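Local atomic coordinates of putative transcriptional regulator, sugar-binding family (PDB entry 3NZE), a protein that probably regulates transcription as a SorC-family protein, binding DNA and a sugar effector, the fragment described here being its putative sugar-binding domain. Residues A102-I105 and M106-F109; A36-L39 and D40-M44. All coordinates share one frame; numbering follows the deposited sequence.

Contact 1. Residues A102-I105 and M106-F109; sequences ASDI and MRRF
From A102 to F109 the chain is unbroken alpha-helix, with M106, R107, R108 and F109 each donating its backbone N-H to the carbonyl four residues earlier, A102 to I105 in turn. On the outer side S103 and R107 add a side-chain bond of the same i to i+4 spacing: R107 NE donates to S103 OG at 3.1 Å, nearly straight at 168° and within the guanidinium plane. With its hydroxyl anti to the backbone N (chi1 175°), S103 meets the edge of the extended arginine, and a water 2.8 Å from S103 OG takes a weak bond from R107 NH1. One turn after D104, R108 lays a face of its guanidinium over D104 CB, with R108 NH2 3.7 Å from that carbon. D104 OD2 stands well out of that plane, where no N-H points at it: opposite charges near each other, but no salt bridge; R108 NH1 is held by S72. On the buried side I105 and F109 point the same way, I105 CG2 lying 4.1 Å from F109 CD1, and M106 and F109 pack on V62 and V85. This two-sided helix, polar without and apolar within, is the crossover of the beta-alpha-beta unit 84-87, 99-113 and 116-118.

Contact 2. Residues A36-L39 and D40-M44; sequences AETL and DRVAM
E37 and R41, one helical turn apart, are joined through a single nitrogen: R41 NH1 lies 2.9 Å from E37 OE1 in a salt bridge and donates as well to the backbone E37 O, again at 2.9 Å. Both acceptors lie near the guanidinium plane, and the carboxylate plane is turned 80° from it, with E37 OE1 offering its anti lone pair. A bend in the arginine at chi2 (139°) brings its end back over the preceding turn. The bond to E37 O meets that carbonyl well off its axis, at a C=O...N angle of 116°. The main-chain bond from R41 N to E37 O is weak, at 3.3 Å, and R41 N makes a second weak one to T38 O, so R41 NH1 is the stronger of the two donors to E37 O. Around this point the regular i to i+4 ladder holds: D40 N bonds A36 O, V42 N bonds T38 O at 3.0 Å, and A43 N reaches L39 O at 2.7 Å. D40 OD2, 4.4 Å from E37 OE1, brings two negative charges close, a repulsion that R41 probably offsets in part, while D40 OD1 is bonded by H74 NE2. T38 OG1 is satisfied by the N34 carbonyl, and N34 OD1 accepts from E37 N near the start of the helix. On its inner side helix 35-50 packs L39 and A43 onto helix 66-73, at T67, A70 and V71, while T38 and V42 rest on strand 250-254.

How the contacts relate
Contact 2, on helix 35-50, closes before contact 1, on helix 99-113, opens. Their centres are about 18 Å apart and their nearest atoms about 9 Å, within one putative sugar-binding domain. Helix 66-73 receives L39 and A43 of contact 2 and I105, R108 and F109 of contact 1, so the two are joined through it rather than directly. Each helix also packs on the one mixed sheet, contact 2 on strand 250-254, contact 1 on 59-62 and 84-87, as part of its helical layer. The M106 side chain of contact 1 is about 6 Å from that of E118, a calcium-binding residue, though no calcium is bound to this chain here; contact 2 is remote from such residues.

Contact 1. Residues A102-I105 and M106-F109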
# COMPACT_ATOMS: atom_id res chain seq x y z
N ALA A 102 -10.26 9.29 0.05
CA ALA A 102 -10.11 8.09 0.88
C ALA A 102 -11.47 7.46 1.18
O ALA A 102 -11.62 6.24 1.11
CB ALA A 102 -9.37 8.43 2.19
N SER A 103 -12.46 8.27 1.51
CA SER A 103 -13.80 7.74 1.76
C SER A 103 -14.38 7.00 0.55
O SER A 103 -15.02 5.96 0.71
CB SER A 103 -14.74 8.85 2.21
OG SER A 103 -16.06 8.35 2.35
N ASP A 104 -14.16 7.54 -0.64
CA ASP A 104 -14.67 6.92 -1.85
C ASP A 104 -14.06 5.54 -2.07
O ASP A 104 -14.74 4.62 -2.52
CB ASP A 104 -14.45 7.81 -3.08
CG ASP A 104 -15.38 9.02 -3.10
OD1 ASP A 104 -16.33 9.03 -2.29
OD2 ASP A 104 -15.17 9.93 -3.92
N ILE A 105 -12.77 5.43 -1.76
CA ILE A 105 -12.06 4.16 -1.87
C ILE A 105 -12.70 3.15 -0.93
O ILE A 105 -13.07 2.04 -1.34
CB ILE A 105 -10.56 4.30 -1.56
CG1 ILE A 105 -9.88 5.14 -2.64
CG2 ILE A 105 -9.88 2.94 -1.45
CD1 ILE A 105 -8.49 5.59 -2.26
N MSE A 106 -12.85 3.53 0.34
CA MSE A 106 -13.45 2.62 1.31
C MSE A 106 -14.87 2.21 0.91
O MSE A 106 -15.23 1.03 1.01
CB MSE A 106 -13.37 3.19 2.74
CG MSE A 106 -11.99 3.64 3.17
SE MSE A 106 -10.73 2.13 3.25
CE MSE A 106 -11.73 0.96 4.43
N ARG A 107 -15.68 3.16 0.46
CA ARG A 107 -17.03 2.87 -0.02
C ARG A 107 -17.08 1.85 -1.17
O ARG A 107 -17.90 0.94 -1.16
CB ARG A 107 -17.76 4.17 -0.42
CG ARG A 107 -18.06 5.08 0.75
CD ARG A 107 -18.77 6.37 0.31
NE ARG A 107 -18.86 7.32 1.42
CZ ARG A 107 -19.99 7.61 2.07
NH1 ARG A 107 -19.97 8.47 3.08
NH2 ARG A 107 -21.14 7.04 1.70
N ARG A 108 -16.20 2.01 -2.15
CA ARG A 108 -16.10 1.05 -3.25
C ARG A 108 -15.80 -0.37 -2.76
O ARG A 108 -16.36 -1.35 -3.27
CB ARG A 108 -15.05 1.50 -4.26
CG ARG A 108 -15.54 2.67 -5.15
CD ARG A 108 -14.43 3.23 -6.04
NE ARG A 108 -14.72 4.61 -6.41
CZ ARG A 108 -13.86 5.61 -6.27
NH1 ARG A 108 -12.65 5.40 -5.79
NH2 ARG A 108 -14.22 6.83 -6.64
N PHE A 109 -14.92 -0.48 -1.77
CA PHE A 109 -14.58 -1.79 -1.21
C PHE A 109 -15.79 -2.34 -0.46
O PHE A 109 -16.17 -3.49 -0.64
CB PHE A 109 -13.36 -1.72 -0.28
CG PHE A 109 -12.05 -1.98 -0.98
CD1 PHE A 109 -11.33 -0.94 -1.55
CD2 PHE A 109 -11.55 -3.28 -1.09
CE1 PHE A 109 -10.13 -1.17 -2.19
CE2 PHE A 109 -10.35 -3.51 -1.73
CZ PHE A 109 -9.63 -2.46 -2.28
O HOH W 1 -17.15 8.38 4.92

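Contact 2. Residues A36-L39 and D40-M44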
# COMPACT_ATOMS: atom_id res chain seq x y z
N ALA A 36 -0.99 6.83 -15.83
CA ALA A 36 -2.37 6.59 -15.41
C ALA A 36 -2.94 5.35 -16.09
O ALA A 36 -3.60 4.54 -15.45
CB ALA A 36 -3.24 7.81 -15.69
N GLU A 37 -2.68 5.23 -17.39
CA GLU A 37 -3.24 4.12 -18.17
C GLU A 37 -2.56 2.81 -17.80
O GLU A 37 -3.19 1.76 -17.80
CB GLU A 37 -3.10 4.37 -19.67
CG GLU A 37 -3.98 5.51 -20.20
CD GLU A 37 -5.47 5.33 -19.90
OE1 GLU A 37 -5.90 4.19 -19.60
OE2 GLU A 37 -6.22 6.34 -19.97
N THR A 38 -1.27 2.87 -17.49
CA THR A 38 -0.53 1.70 -17.04
C THR A 38 -1.06 1.24 -15.69
O THR A 38 -1.29 0.05 -15.49
CB THR A 38 0.98 2.00 -16.94
OG1 THR A 38 1.47 2.38 -18.23
CG2 THR A 38 1.74 0.78 -16.48
N LEU A 39 -1.27 2.18 -14.78
CA LEU A 39 -1.82 1.87 -13.47
C LEU A 39 -3.21 1.27 -13.60
O LEU A 39 -3.56 0.34 -12.88
CB LEU A 39 -1.89 3.13 -12.60
CG LEU A 39 -2.61 2.99 -11.26
CD1 LEU A 39 -1.99 1.87 -10.41
CD2 LEU A 39 -2.63 4.31 -10.48
N ASP A 40 -4.00 1.79 -14.52
CA ASP A 40 -5.36 1.31 -14.67
C ASP A 40 -5.34 -0.19 -14.99
O ASP A 40 -6.17 -0.97 -14.49
CB ASP A 40 -6.07 2.06 -15.79
CG ASP A 40 -7.56 2.12 -15.58
OD1 ASP A 40 -7.97 2.23 -14.40
OD2 ASP A 40 -8.32 2.05 -16.57
N ARG A 41 -4.37 -0.59 -15.79
CA ARG A 41 -4.25 -1.98 -16.20
C ARG A 41 -3.67 -2.85 -15.10
O ARG A 41 -4.08 -4.01 -14.95
CB ARG A 41 -3.43 -2.09 -17.48
CG ARG A 41 -4.27 -1.75 -18.73
CD ARG A 41 -3.50 -0.93 -19.73
NE ARG A 41 -4.34 -0.56 -20.87
CZ ARG A 41 -5.08 0.55 -20.94
NH1 ARG A 41 -5.10 1.43 -19.93
NH2 ARG A 41 -5.82 0.78 -22.02
N VAL A 42 -2.72 -2.32 -14.35
CA VAL A 42 -2.20 -3.05 -13.20
C VAL A 42 -3.33 -3.22 -12.19
O VAL A 42 -3.52 -4.29 -11.62
CB VAL A 42 -0.99 -2.34 -12.56
CG1 VAL A 42 -0.55 -3.06 -11.28
CG2 VAL A 42 0.16 -2.25 -13.55
N ALA A 43 -4.11 -2.15 -12.00
CA ALA A 43 -5.18 -2.17 -11.01
C ALA A 43 -6.26 -3.19 -11.36
O ALA A 43 -6.83 -3.82 -10.46
CB ALA A 43 -5.79 -0.78 -10.86
N MSE A 44 -6.54 -3.35 -12.64
CA MSE A 44 -7.49 -4.37 -13.08
C MSE A 44 -7.02 -5.77 -12.70
O MSE A 44 -7.81 -6.58 -12.21
CB MSE A 44 -7.70 -4.33 -14.59
CG MSE A 44 -8.63 -3.26 -15.07
SE MSE A 44 -9.14 -3.63 -16.91
CE MSE A 44 -10.31 -5.16 -16.66